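Local coordinates for CRISPR-associated protein, Cse2 family (Meiothermus ruber, PDB 3WA8) that probably binds G-rich crRNA sequence and helps stabilise the R-loop, as the CasB (Cse2) component of a type I-E CRISPR system, at residues A73-S78 / L151-D156; R107-A112 / I158-S163; A28-G33 / V42-G47; D35-E40 / E61-Y66. All coordinates share one frame; numbering follows the deposited sequence.

Interaction 1: A73-S78 / L151-D156; sequences ASTVSS and LIESQD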
loop_
_atom_site.group_PDB
_atom_site.type_symbol
_atom_site.label_atom_id
_atom_site.label_comp_id
_atom_site.label_asym_id
_atom_site.label_seq_id
_atom_site.Cartn_x
_atom_site.Cartn_y
_atom_site.Cartn_z
ATOM N N ALA A 73 -9.512 3.083 -3.062
ATOM C CA ALA A 73 -10.704 3.729 -3.615
ATOM C C ALA A 73 -10.316 4.733 -4.693
ATOM O O ALA A 73 -11.162 5.237 -5.406
ATOM C CB ALA A 73 -11.450 4.401 -2.508
ATOM N N SER A 74 -9.022 5.012 -4.812
ATOM C CA SER A 74 -8.527 5.978 -5.791
ATOM C C SER A 74 -7.917 5.306 -6.988
ATOM O O SER A 74 -7.581 5.967 -7.966
ATOM C CB SER A 74 -7.452 6.861 -5.176
ATOM O OG SER A 74 -8.000 7.656 -4.163
ATOM N N THR A 75 -7.773 3.992 -6.926
ATOM C CA THR A 75 -6.965 3.310 -7.924
ATOM C C THR A 75 -7.395 3.461 -9.378
ATOM O O THR A 75 -8.537 3.718 -9.689
ATOM C CB THR A 75 -6.757 1.826 -7.614
ATOM O OG1 THR A 75 -5.752 1.332 -8.515
ATOM C CG2 THR A 75 -8.062 1.032 -7.791
ATOM N N VAL A 76 -6.443 3.251 -10.261
ATOM C CA VAL A 76 -6.651 3.426 -11.681
ATOM C C VAL A 76 -5.953 2.289 -12.435
ATOM O O VAL A 76 -6.077 2.174 -13.657
ATOM C CB VAL A 76 -6.121 4.828 -12.106
ATOM C CG1 VAL A 76 -5.409 4.789 -13.428
ATOM C CG2 VAL A 76 -7.252 5.830 -12.120
ATOM N N SER A 77 -5.232 1.441 -11.696
ATOM C CA SER A 77 -4.353 0.445 -12.304
ATOM C C SER A 77 -5.142 -0.649 -13.006
ATOM O O SER A 77 -6.222 -1.046 -12.549
ATOM C CB SER A 77 -3.488 -0.212 -11.250
ATOM O OG SER A 77 -4.101 -1.433 -10.870
ATOM N N SER A 78 -4.578 -1.151 -14.100
ATOM C CA SER A 78 -5.180 -2.255 -14.845
ATOM C C SER A 78 -5.184 -3.523 -14.004
ATOM O O SER A 78 -6.114 -4.321 -14.067
ATOM C CB SER A 78 -4.464 -2.465 -16.180
ATOM O OG SER A 78 -3.080 -2.222 -16.050
ATOM N N LEU A 151 2.465 8.199 -7.913
ATOM C CA LEU A 151 3.447 8.032 -8.963
ATOM C C LEU A 151 3.327 6.658 -9.577
ATOM O O LEU A 151 3.207 6.545 -10.795
ATOM C CB LEU A 151 4.864 8.309 -8.483
ATOM C CG LEU A 151 5.248 9.786 -8.463
ATOM C CD1 LEU A 151 6.632 9.945 -7.896
ATOM C CD2 LEU A 151 5.179 10.380 -9.833
ATOM N N ILE A 152 3.328 5.631 -8.739
ATOM C CA ILE A 152 3.143 4.271 -9.203
ATOM C C ILE A 152 1.946 4.106 -10.158
ATOM O O ILE A 152 2.063 3.425 -11.186
ATOM C CB ILE A 152 2.970 3.327 -8.025
ATOM C CG1 ILE A 152 4.261 3.264 -7.227
ATOM C CG2 ILE A 152 2.605 1.939 -8.493
ATOM C CD1 ILE A 152 4.072 2.816 -5.820
ATOM N N GLU A 153 0.816 4.741 -9.826
ATOM C CA GLU A 153 -0.441 4.610 -10.588
ATOM C C GLU A 153 -0.371 5.302 -11.950
ATOM O O GLU A 153 -1.128 4.981 -12.850
ATOM C CB GLU A 153 -1.626 5.149 -9.776
ATOM C CG GLU A 153 -1.964 4.345 -8.502
ATOM C CD GLU A 153 -3.135 3.382 -8.666
ATOM O OE1 GLU A 153 -3.860 3.463 -9.674
ATOM O OE2 GLU A 153 -3.363 2.554 -7.763
ATOM N N SER A 154 0.548 6.245 -12.102
ATOM C CA SER A 154 0.854 6.812 -13.402
ATOM C C SER A 154 1.370 5.793 -14.384
ATOM O O SER A 154 1.122 5.936 -15.573
ATOM C CB SER A 154 1.901 7.914 -13.294
ATOM O OG SER A 154 1.337 9.068 -12.716
ATOM N N GLN A 155 2.138 4.805 -13.926
ATOM C CA GLN A 155 2.505 3.718 -14.842
ATOM C C GLN A 155 1.339 2.776 -14.867
ATOM O O GLN A 155 0.771 2.429 -13.840
ATOM C CB GLN A 155 3.764 2.970 -14.438
ATOM C CG GLN A 155 4.976 3.832 -14.325
ATOM C CD GLN A 155 5.316 4.530 -15.592
ATOM O OE1 GLN A 155 5.403 5.755 -15.627
ATOM N NE2 GLN A 155 5.523 3.763 -16.648
ATOM N N ASP A 156 0.960 2.364 -16.055
ATOM C CA ASP A 156 -0.306 1.684 -16.172
ATOM C C ASP A 156 -0.223 0.253 -15.620
ATOM O O ASP A 156 -1.179 -0.245 -15.009
ATOM C CB ASP A 156 -0.742 1.689 -17.634
ATOM C CG ASP A 156 -2.155 1.274 -17.793
ATOM O OD1 ASP A 156 -2.852 1.155 -16.758
ATOM O OD2 ASP A 156 -2.570 1.076 -18.951
#
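The carboxylate of Glu-153, near the end of helix 141-154, meets the loop at Thr-75 and Val-76 and makes the tight part of this contact. Thr-75 OG1 donates to Glu-153 OE2 at 2.8 Å, entering on the syn lone pair. The backbone amide of Val-76 reaches the other oxygen, its N lying 2.7 Å from Glu-153 OE1, also on the syn side but 24° out of the carboxylate plane. The glutamate chain bends at chi2 (-100°), which brings both carboxylate oxygens up to the loop, and the Thr-75 side chain crosses it at about a right angle. The same Thr-75 hydroxyl accepts from Ser-77 N at 3.2 Å, forming an ST turn that shapes the loop just before helix 78-82; Ser-77 OG in turn caps that helix at the amide of Glu-80. Replaced by an alanine, Glu-153 would probably leave the Thr-75 hydroxyl and the Val-76 amide without their acceptor and the loop free to shift.

The other end is looser and faces solvent. There Ser-78 OG donates to Asp-156 O at 2.9 Å, from well above the carbonyl plane, and the Asp-156 carboxylate stays at the exposed margin. Beside the Glu-153 carboxylate, the Val-76 side chain is also exposed. With one carboxylate taking a hydroxyl and an amide, the contact is essentially polar, and the negative charge of Glu-153 is probably stabilised by these two donors.

Interaction 2: R107-A112 / I158-S163; sequences RTLGHA and IRIYWS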
loop_
_atom_site.group_PDB
_atom_site.type_symbol
_atom_site.label_atom_id
_atom_site.label_comp_id
_atom_site.label_asym_id
_atom_site.label_seq_id
_atom_site.Cartn_x
_atom_site.Cartn_y
_atom_site.Cartn_z
ATOM N N ARG A 107 5.587 -9.085 -3.818
ATOM C CA ARG A 107 4.327 -8.696 -3.220
ATOM C C ARG A 107 4.396 -7.459 -2.314
ATOM O O ARG A 107 3.363 -6.989 -1.841
ATOM C CB ARG A 107 3.671 -9.905 -2.531
ATOM C CG ARG A 107 2.980 -10.843 -3.526
ATOM C CD ARG A 107 2.323 -12.048 -2.867
ATOM N NE ARG A 107 1.450 -12.785 -3.794
ATOM C CZ ARG A 107 0.170 -12.482 -4.046
ATOM N NH1 ARG A 107 -0.414 -11.449 -3.438
ATOM N NH2 ARG A 107 -0.536 -13.222 -4.907
ATOM N N THR A 108 5.589 -6.902 -2.129
ATOM C CA THR A 108 5.778 -5.728 -1.268
ATOM C C THR A 108 5.881 -4.422 -2.058
ATOM O O THR A 108 6.242 -4.424 -3.222
ATOM C CB THR A 108 7.064 -5.846 -0.438
ATOM O OG1 THR A 108 8.184 -5.460 -1.249
ATOM C CG2 THR A 108 7.264 -7.249 0.095
ATOM N N LEU A 109 5.605 -3.296 -1.423
ATOM C CA LEU A 109 5.573 -2.050 -2.166
ATOM C C LEU A 109 6.960 -1.695 -2.732
ATOM O O LEU A 109 7.081 -0.985 -3.756
ATOM C CB LEU A 109 5.026 -0.916 -1.312
ATOM C CG LEU A 109 4.455 0.182 -2.213
ATOM C CD1 LEU A 109 3.169 -0.327 -2.862
ATOM C CD2 LEU A 109 4.234 1.522 -1.489
ATOM N N GLY A 110 8.000 -2.184 -2.060
ATOM C CA GLY A 110 9.351 -2.042 -2.561
ATOM C C GLY A 110 9.410 -2.545 -3.994
ATOM O O GLY A 110 9.912 -1.854 -4.901
ATOM N N HIS A 111 8.867 -3.736 -4.232
ATOM C CA HIS A 111 8.893 -4.246 -5.600
ATOM C C HIS A 111 8.133 -3.314 -6.564
ATOM O O HIS A 111 8.619 -3.046 -7.674
ATOM C CB HIS A 111 8.422 -5.693 -5.689
ATOM C CG HIS A 111 8.242 -6.184 -7.093
ATOM N ND1 HIS A 111 9.272 -6.715 -7.836
ATOM C CD2 HIS A 111 7.144 -6.237 -7.884
ATOM C CE1 HIS A 111 8.818 -7.076 -9.021
ATOM N NE2 HIS A 111 7.530 -6.786 -9.078
ATOM N N ALA A 112 6.969 -2.807 -6.141
ATOM C CA ALA A 112 6.177 -1.940 -7.022
ATOM C C ALA A 112 7.010 -0.700 -7.367
ATOM O O ALA A 112 7.086 -0.302 -8.543
ATOM C CB ALA A 112 4.847 -1.567 -6.401
ATOM N N ILE A 158 1.716 -1.473 -13.442
ATOM C CA ILE A 158 2.285 -1.916 -12.178
ATOM C C ILE A 158 1.229 -2.229 -11.131
ATOM O O ILE A 158 0.419 -1.374 -10.772
ATOM C CB ILE A 158 3.225 -0.865 -11.609
ATOM C CG1 ILE A 158 4.421 -0.712 -12.541
ATOM C CG2 ILE A 158 3.669 -1.244 -10.189
ATOM C CD1 ILE A 158 5.319 0.416 -12.189
ATOM N N ARG A 159 1.248 -3.460 -10.641
ATOM C CA ARG A 159 0.284 -3.911 -9.651
ATOM C C ARG A 159 0.722 -3.509 -8.260
ATOM O O ARG A 159 1.872 -3.678 -7.944
ATOM C CB ARG A 159 0.151 -5.435 -9.728
ATOM C CG ARG A 159 -0.565 -6.052 -8.546
ATOM C CD ARG A 159 -1.267 -7.356 -8.884
ATOM N NE ARG A 159 -1.941 -7.892 -7.704
ATOM C CZ ARG A 159 -2.287 -9.166 -7.549
ATOM N NH1 ARG A 159 -2.060 -10.070 -8.499
ATOM N NH2 ARG A 159 -2.873 -9.542 -6.431
ATOM N N ILE A 160 -0.190 -2.992 -7.435
ATOM C CA ILE A 160 0.089 -2.763 -6.007
ATOM C C ILE A 160 -0.694 -3.769 -5.195
ATOM O O ILE A 160 -1.929 -3.749 -5.243
ATOM C CB ILE A 160 -0.369 -1.369 -5.524
ATOM C CG1 ILE A 160 0.594 -0.286 -6.008
ATOM C CG2 ILE A 160 -0.453 -1.320 -4.010
ATOM C CD1 ILE A 160 0.001 1.095 -5.972
ATOM N N TYR A 161 -0.017 -4.641 -4.450
ATOM C CA TYR A 161 -0.750 -5.600 -3.637
ATOM C C TYR A 161 -1.281 -4.940 -2.358
ATOM O O TYR A 161 -0.567 -4.800 -1.357
ATOM C CB TYR A 161 0.074 -6.846 -3.356
ATOM C CG TYR A 161 0.622 -7.500 -4.595
ATOM C CD1 TYR A 161 0.074 -8.681 -5.096
ATOM C CD2 TYR A 161 1.709 -6.962 -5.269
ATOM C CE1 TYR A 161 0.604 -9.318 -6.259
ATOM C CE2 TYR A 161 2.242 -7.582 -6.430
ATOM C CZ TYR A 161 1.679 -8.745 -6.909
ATOM O OH TYR A 161 2.216 -9.327 -8.016
ATOM N N TRP A 162 -2.541 -4.521 -2.384
ATOM C CA TRP A 162 -3.107 -3.831 -1.232
ATOM C C TRP A 162 -3.091 -4.599 0.084
ATOM O O TRP A 162 -2.740 -4.031 1.117
ATOM C CB TRP A 162 -4.488 -3.338 -1.542
ATOM C CG TRP A 162 -4.493 -2.518 -2.758
ATOM C CD1 TRP A 162 -4.836 -2.925 -4.007
ATOM C CD2 TRP A 162 -4.121 -1.133 -2.867
ATOM N NE1 TRP A 162 -4.728 -1.876 -4.891
ATOM C CE2 TRP A 162 -4.280 -0.767 -4.224
ATOM C CE3 TRP A 162 -3.688 -0.163 -1.948
ATOM C CZ2 TRP A 162 -4.019 0.523 -4.692
ATOM C CZ3 TRP A 162 -3.432 1.124 -2.413
ATOM C CH2 TRP A 162 -3.607 1.449 -3.777
ATOM N N SER A 163 -3.431 -5.874 0.087
ATOM C CA SER A 163 -3.443 -6.548 1.370
ATOM C C SER A 163 -2.039 -6.581 1.990
ATOM O O SER A 163 -1.864 -6.326 3.188
ATOM C CB SER A 163 -4.065 -7.933 1.278
ATOM O OG SER A 163 -3.194 -8.797 0.614
HETATM O O HOH W 1 -2.398 -13.101 -7.295
#
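Arg-107 lays its aliphatic chain over one face of the Tyr-161 ring, and this is the broadest fit of the contact. Its CG stands 4.0 Å from the centroid of the Tyr-161 ring and 13° off the ring normal, a CH-pi contact. On the opposite face sits CG of Arg-159, leaving the ring as a flat wedge between two arginine stems. The Arg-107 chain is extended from CG to NE, and this carries the guanidinium past the ring edge, its plane tilted 55° from that of the ring. A water at the end bridges the two arginines, accepting from Arg-159 NH1 and, weakly, from Arg-107 NH2. A serine in place of Tyr-161 would probably open a gap between the two stems and let both guanidinium groups swing.

Deeper in, the bumps are methyls. Ala-112 CB fits a shallow hollow formed by Ile-158 CG2 (4.0 Å), the carbonyl of Arg-159 and, more distantly, Ile-160 CG1. One helical turn earlier, Leu-109 CD1 rests against Ile-160 CG2 at 3.9 Å.

These apolar groups join the start of helix 109-119 to the loop leading into helix 162-170. Ile-152 of helix 141-154 covers Ile-158 and Ile-160, Trp-183 of helix 178-197 packs on Leu-109, and Trp-162 turns to the other side, against helices 10-21 and 59-72.

Interaction 3: A28-G33 / V42-G47; sequences ARMRRG and VPLVEG
A helix-loop-helix unit in the all-helical Cse2 fold is closed here, where helix 24-32 packs through Arg-29 and Met-30 on Val-42, Leu-44 and Val-45 at the start of helix 43-49. The meeting is apolar, without a hydrogen bond between the two segments. Val-42 stands at the N-cap position of the second helix, its carbonyl accepting from Glu-46 N. One branch does most of the touching: Val-42 CG2, set anti to its own carbonyl carbon, lies 3.5 Å from Arg-29 CB, and the same methyl also meets Arg-29 CD and Met-30 CG. The Arg-29 and Val-42 side chains run past each other in opposite directions, so that the methylene stem of the arginine covers the valine. The charged end of Arg-29 continues beyond this contact to a salt bridge with Glu-40, in the loop joining the two helices.

Met-30 provides the longer reach. Its chain is extended beyond CG (chi2 170°, chi3 -171°), carrying the terminal methyl across to the second helix, and it passes Val-42 at about a right angle. Ala-69 of helix 59-72 and Ser-22, in the loop before helix 24-32, also touch Met-30, which is buried, whereas Arg-29 lies at the exposed margin. The methionine methyl finishes against two side chains of helix 43-49, with Met-30 CE 3.9 Å from Leu-44 CD2 and 4.2 Å from Val-45 CG2.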
loop_
_atom_site.group_PDB
_atom_site.type_symbol
_atom_site.label_atom_id
_atom_site.label_comp_id
_atom_site.label_asym_id
_atom_site.label_seq_id
_atom_site.Cartn_x
_atom_site.Cartn_y
_atom_site.Cartn_z
ATOM N N ALA A 28 -16.510 7.454 -2.270
ATOM C CA ALA A 28 -16.404 8.894 -2.178
ATOM C C ALA A 28 -15.879 9.281 -0.804
ATOM O O ALA A 28 -14.926 10.049 -0.723
ATOM C CB ALA A 28 -17.729 9.568 -2.484
ATOM N N ARG A 29 -16.471 8.717 0.256
ATOM C CA ARG A 29 -16.019 8.960 1.617
ATOM C C ARG A 29 -14.573 8.509 1.838
ATOM O O ARG A 29 -13.730 9.304 2.322
ATOM C CB ARG A 29 -16.889 8.248 2.598
ATOM C CG ARG A 29 -18.211 8.892 2.806
ATOM C CD ARG A 29 -18.858 8.401 4.112
ATOM N NE ARG A 29 -19.493 9.560 4.665
ATOM C CZ ARG A 29 -18.967 10.332 5.597
ATOM N NH1 ARG A 29 -17.816 10.027 6.175
ATOM N NH2 ARG A 29 -19.622 11.406 5.973
ATOM N N MET A 30 -14.290 7.256 1.456
ATOM C CA MET A 30 -12.936 6.684 1.582
ATOM C C MET A 30 -11.903 7.607 0.934
ATOM O O MET A 30 -10.845 7.868 1.513
ATOM C CB MET A 30 -12.848 5.285 0.969
ATOM C CG MET A 30 -13.643 4.189 1.693
ATOM S SD MET A 30 -13.694 2.664 0.683
ATOM C CE MET A 30 -14.869 1.657 1.567
ATOM N N ARG A 31 -12.249 8.130 -0.250
ATOM C CA ARG A 31 -11.392 9.048 -0.996
ATOM C C ARG A 31 -11.206 10.352 -0.239
ATOM O O ARG A 31 -10.082 10.828 -0.073
ATOM C CB ARG A 31 -12.003 9.338 -2.356
ATOM C CG ARG A 31 -11.389 8.626 -3.532
ATOM C CD ARG A 31 -12.228 9.006 -4.738
ATOM N NE ARG A 31 -13.130 7.939 -5.127
ATOM C CZ ARG A 31 -14.379 8.132 -5.511
ATOM N NH1 ARG A 31 -14.915 9.344 -5.516
ATOM N NH2 ARG A 31 -15.125 7.101 -5.875
ATOM N N ARG A 32 -12.327 10.909 0.219
ATOM C CA ARG A 32 -12.362 12.151 0.998
ATOM C C ARG A 32 -11.521 12.108 2.291
ATOM O O ARG A 32 -10.891 13.104 2.636
ATOM C CB ARG A 32 -13.804 12.526 1.323
ATOM C CG ARG A 32 -13.892 13.775 2.143
ATOM C CD ARG A 32 -15.129 14.601 1.846
ATOM N NE ARG A 32 -14.762 16.025 1.784
ATOM C CZ ARG A 32 -15.645 17.022 1.855
ATOM N NH1 ARG A 32 -16.943 16.743 1.988
ATOM N NH2 ARG A 32 -15.239 18.299 1.793
ATOM N N GLY A 33 -11.508 10.958 2.979
ATOM C CA GLY A 33 -10.739 10.786 4.188
ATOM C C GLY A 33 -9.229 10.758 4.008
ATOM O O GLY A 33 -8.486 10.771 4.979
ATOM N N VAL A 42 -16.446 5.843 7.749
ATOM C CA VAL A 42 -17.193 5.025 6.779
ATOM C C VAL A 42 -17.739 3.734 7.413
ATOM O O VAL A 42 -16.949 2.824 7.758
ATOM C CB VAL A 42 -16.312 4.637 5.557
ATOM C CG1 VAL A 42 -17.126 3.814 4.584
ATOM C CG2 VAL A 42 -15.736 5.855 4.864
ATOM N N PRO A 43 -19.078 3.610 7.537
ATOM C CA PRO A 43 -19.667 2.497 8.311
ATOM C C PRO A 43 -19.069 1.179 7.893
ATOM O O PRO A 43 -18.636 0.410 8.736
ATOM C CB PRO A 43 -21.143 2.542 7.945
ATOM C CG PRO A 43 -21.403 3.950 7.640
ATOM C CD PRO A 43 -20.121 4.469 6.960
ATOM N N LEU A 44 -19.006 0.944 6.591
ATOM C CA LEU A 44 -18.315 -0.220 6.049
ATOM C C LEU A 44 -16.994 -0.579 6.763
ATOM O O LEU A 44 -16.806 -1.713 7.253
ATOM C CB LEU A 44 -18.033 0.007 4.564
ATOM C CG LEU A 44 -17.833 -1.288 3.776
ATOM C CD1 LEU A 44 -19.050 -2.235 3.957
ATOM C CD2 LEU A 44 -17.579 -0.993 2.311
ATOM N N VAL A 45 -16.088 0.391 6.818
ATOM C CA VAL A 45 -14.774 0.201 7.425
ATOM C C VAL A 45 -14.898 0.038 8.919
ATOM O O VAL A 45 -14.352 -0.917 9.478
ATOM C CB VAL A 45 -13.882 1.387 7.119
ATOM C CG1 VAL A 45 -12.624 1.337 7.954
ATOM C CG2 VAL A 45 -13.590 1.431 5.607
ATOM N N GLU A 46 -15.647 0.949 9.546
ATOM C CA GLU A 46 -15.932 0.900 10.979
ATOM C C GLU A 46 -16.469 -0.463 11.410
ATOM O O GLU A 46 -16.074 -1.007 12.451
ATOM C CB GLU A 46 -16.944 1.973 11.346
ATOM C CG GLU A 46 -16.420 3.377 11.233
ATOM C CD GLU A 46 -15.280 3.652 12.172
ATOM O OE1 GLU A 46 -15.280 3.073 13.274
ATOM O OE2 GLU A 46 -14.385 4.445 11.817
ATOM N N GLY A 47 -17.384 -0.988 10.602
ATOM C CA GLY A 47 -17.918 -2.306 10.792
ATOM C C GLY A 47 -16.809 -3.324 10.875
ATOM O O GLY A 47 -16.793 -4.174 11.780
#

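Interaction 4: D35-E40 / E61-Y66; sequences DAPGAE and ERICYY. With HG (mercury (II) ion), chain C.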
loop_
_atom_site.group_PDB
_atom_site.type_symbol
_atom_site.label_atom_id
_atom_site.label_comp_id
_atom_site.label_asym_id
_atom_site.label_seq_id
_atom_site.Cartn_x
_atom_site.Cartn_y
_atom_site.Cartn_z
ATOM N N ASP A 35 -6.839 12.865 3.458
ATOM C CA ASP A 35 -5.972 13.828 4.128
ATOM C C ASP A 35 -5.903 13.589 5.657
ATOM O O ASP A 35 -4.996 14.089 6.329
ATOM C CB ASP A 35 -6.417 15.283 3.860
ATOM C CG ASP A 35 -6.814 15.543 2.397
ATOM O OD1 ASP A 35 -6.036 16.255 1.713
ATOM O OD2 ASP A 35 -7.901 15.054 1.939
ATOM N N ALA A 36 -6.885 12.884 6.215
ATOM C CA ALA A 36 -6.932 12.643 7.650
ATOM C C ALA A 36 -7.646 11.314 7.811
ATOM O O ALA A 36 -8.817 11.265 8.241
ATOM C CB ALA A 36 -7.675 13.751 8.348
ATOM N N PRO A 37 -6.967 10.220 7.435
ATOM C CA PRO A 37 -7.573 8.875 7.395
ATOM C C PRO A 37 -8.153 8.521 8.744
ATOM O O PRO A 37 -7.483 8.713 9.761
ATOM C CB PRO A 37 -6.396 7.951 7.113
ATOM C CG PRO A 37 -5.297 8.829 6.623
ATOM C CD PRO A 37 -5.544 10.227 7.059
ATOM N N GLY A 38 -9.384 8.017 8.759
ATOM C CA GLY A 38 -10.061 7.721 10.012
ATOM C C GLY A 38 -10.967 8.843 10.440
ATOM O O GLY A 38 -11.990 8.615 11.076
ATOM N N ALA A 39 -10.615 10.071 10.084
ATOM C CA ALA A 39 -11.389 11.223 10.561
ATOM C C ALA A 39 -12.669 11.333 9.770
ATOM O O ALA A 39 -13.589 11.968 10.196
ATOM C CB ALA A 39 -10.581 12.501 10.479
ATOM N N GLU A 40 -12.722 10.712 8.611
ATOM C CA GLU A 40 -13.929 10.701 7.795
ATOM C C GLU A 40 -14.516 9.294 7.882
ATOM O O GLU A 40 -14.015 8.349 7.271
ATOM C CB GLU A 40 -13.587 11.035 6.343
ATOM C CG GLU A 40 -14.676 10.781 5.355
ATOM C CD GLU A 40 -15.545 11.984 5.179
ATOM O OE1 GLU A 40 -15.200 13.035 5.745
ATOM O OE2 GLU A 40 -16.579 11.893 4.485
ATOM N N GLU A 61 -3.634 1.422 13.653
ATOM C CA GLU A 61 -4.427 0.492 12.891
ATOM C C GLU A 61 -5.467 1.271 12.110
ATOM O O GLU A 61 -5.532 1.164 10.893
ATOM C CB GLU A 61 -5.070 -0.540 13.813
ATOM C CG GLU A 61 -5.782 -1.654 13.061
ATOM C CD GLU A 61 -5.882 -2.974 13.855
ATOM O OE1 GLU A 61 -6.708 -3.059 14.810
ATOM O OE2 GLU A 61 -5.141 -3.935 13.488
ATOM N N ARG A 62 -6.240 2.093 12.812
ATOM C CA ARG A 62 -7.319 2.849 12.183
ATOM C C ARG A 62 -6.788 3.740 11.043
ATOM O O ARG A 62 -7.376 3.790 9.943
ATOM C CB ARG A 62 -8.129 3.601 13.249
ATOM C CG ARG A 62 -8.636 5.008 12.908
ATOM C CD ARG A 62 -9.498 5.593 14.066
ATOM N NE ARG A 62 -10.745 4.857 14.167
ATOM C CZ ARG A 62 -11.891 5.212 13.591
ATOM N NH1 ARG A 62 -11.993 6.339 12.902
ATOM N NH2 ARG A 62 -12.953 4.427 13.732
ATOM N N ILE A 63 -5.660 4.404 11.280
ATOM C CA ILE A 63 -5.076 5.187 10.216
ATOM C C ILE A 63 -4.714 4.261 9.030
ATOM O O ILE A 63 -5.024 4.555 7.880
ATOM C CB ILE A 63 -3.888 5.995 10.710
ATOM C CG1 ILE A 63 -4.383 7.125 11.589
ATOM C CG2 ILE A 63 -3.098 6.597 9.555
ATOM C CD1 ILE A 63 -3.349 7.605 12.623
ATOM N N CYS A 64 -4.094 3.126 9.302
ATOM C CA CYS A 64 -3.617 2.304 8.217
ATOM C C CYS A 64 -4.782 1.783 7.374
ATOM O O CYS A 64 -4.824 2.048 6.155
ATOM C CB CYS A 64 -2.669 1.223 8.738
ATOM S SG CYS A 64 -1.150 1.943 9.564
ATOM N N TYR A 65 -5.760 1.120 8.013
ATOM C CA TYR A 65 -6.981 0.677 7.316
ATOM C C TYR A 65 -7.614 1.741 6.445
ATOM O O TYR A 65 -7.888 1.515 5.261
ATOM C CB TYR A 65 -8.024 0.170 8.297
ATOM C CG TYR A 65 -7.822 -1.278 8.642
ATOM C CD1 TYR A 65 -6.846 -1.649 9.545
ATOM C CD2 TYR A 65 -8.581 -2.281 8.044
ATOM C CE1 TYR A 65 -6.622 -2.945 9.848
ATOM C CE2 TYR A 65 -8.367 -3.638 8.355
ATOM C CZ TYR A 65 -7.374 -3.949 9.263
ATOM O OH TYR A 65 -7.098 -5.254 9.647
ATOM N N TYR A 66 -7.861 2.898 7.028
ATOM C CA TYR A 66 -8.560 3.941 6.306
ATOM C C TYR A 66 -7.735 4.455 5.159
ATOM O O TYR A 66 -8.253 4.667 4.067
ATOM C CB TYR A 66 -8.973 5.081 7.236
ATOM C CG TYR A 66 -10.364 4.924 7.774
ATOM C CD1 TYR A 66 -10.589 4.612 9.121
ATOM C CD2 TYR A 66 -11.468 5.048 6.935
ATOM C CE1 TYR A 66 -11.871 4.481 9.621
ATOM C CE2 TYR A 66 -12.754 4.913 7.422
ATOM C CZ TYR A 66 -12.940 4.627 8.768
ATOM O OH TYR A 66 -14.217 4.484 9.235
HETATM HG HG HG C . -0.413 4.032 7.903
#
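The hydroxyl of Tyr-66, whose ring packs against Gly-38, meets two groups of 42-47, the backbone amide of Val-42 and, probably as a hydrogen bond, Glu-46 OE2. That same Glu-46 oxygen makes a salt bridge with Arg-62 NH2, so the tyrosine and the arginine, one turn apart on helix 59-72, share Glu-46 OE2 as a partner. The other terminal nitrogen, Arg-62 NH1, lies 2.9 Å from Gly-38 O, which approaches the guanidinium at its edge; the angle is too poor for a hydrogen bond. A bend at chi3 (-69°) turns the guanidinium so that the CE1 corner of the Tyr-66 ring lies over one of its faces, toward the rim.

The loop presents itself as a Pro-Gly type II beta turn spanning residues 36-39, closed by Ala-39 N to Ala-36 O at 2.8 Å. Gly-38 takes the positive-phi position (96°) that suits a residue with no side chain, and a CB there would also run into Arg-62 CG. Gly-38 CA lies against the Tyr-66 ring, nearest Tyr-66 CD1. Pro-37 packs alongside, its CB 3.9 Å from Tyr-66 CB and 3.7 Å from Ile-63 O, while the Glu-40 carbonyl approaches the far part of the same ring. Pointing away from the loop, Cys-64 binds a mercury ion through SG at 2.8 Å, and on that side Leu-166 and Leu-169 of helix 162-170 touch the cysteine.

Overall arrangement
From the N terminus, interaction 3 comes first: 28-33 turns back through a short loop to meet 42-47. That loop carries 35-40, which interaction 4 joins to 61-66 on helix 59-72, so interactions 3 and 4 cross along the chain and together knit three successive helices. Helix 59-72 then ends, and the loop after it opens interaction 1, which closes over 72 residues at the end of helix 141-154. Interaction 2 starts inside that span at 107-112 and closes beyond it at 158-163, crossing interaction 1; the two abut where Glu-153 packs against Trp-162. The two crossed pairs follow in series, linked where Ala-73 touches Met-30.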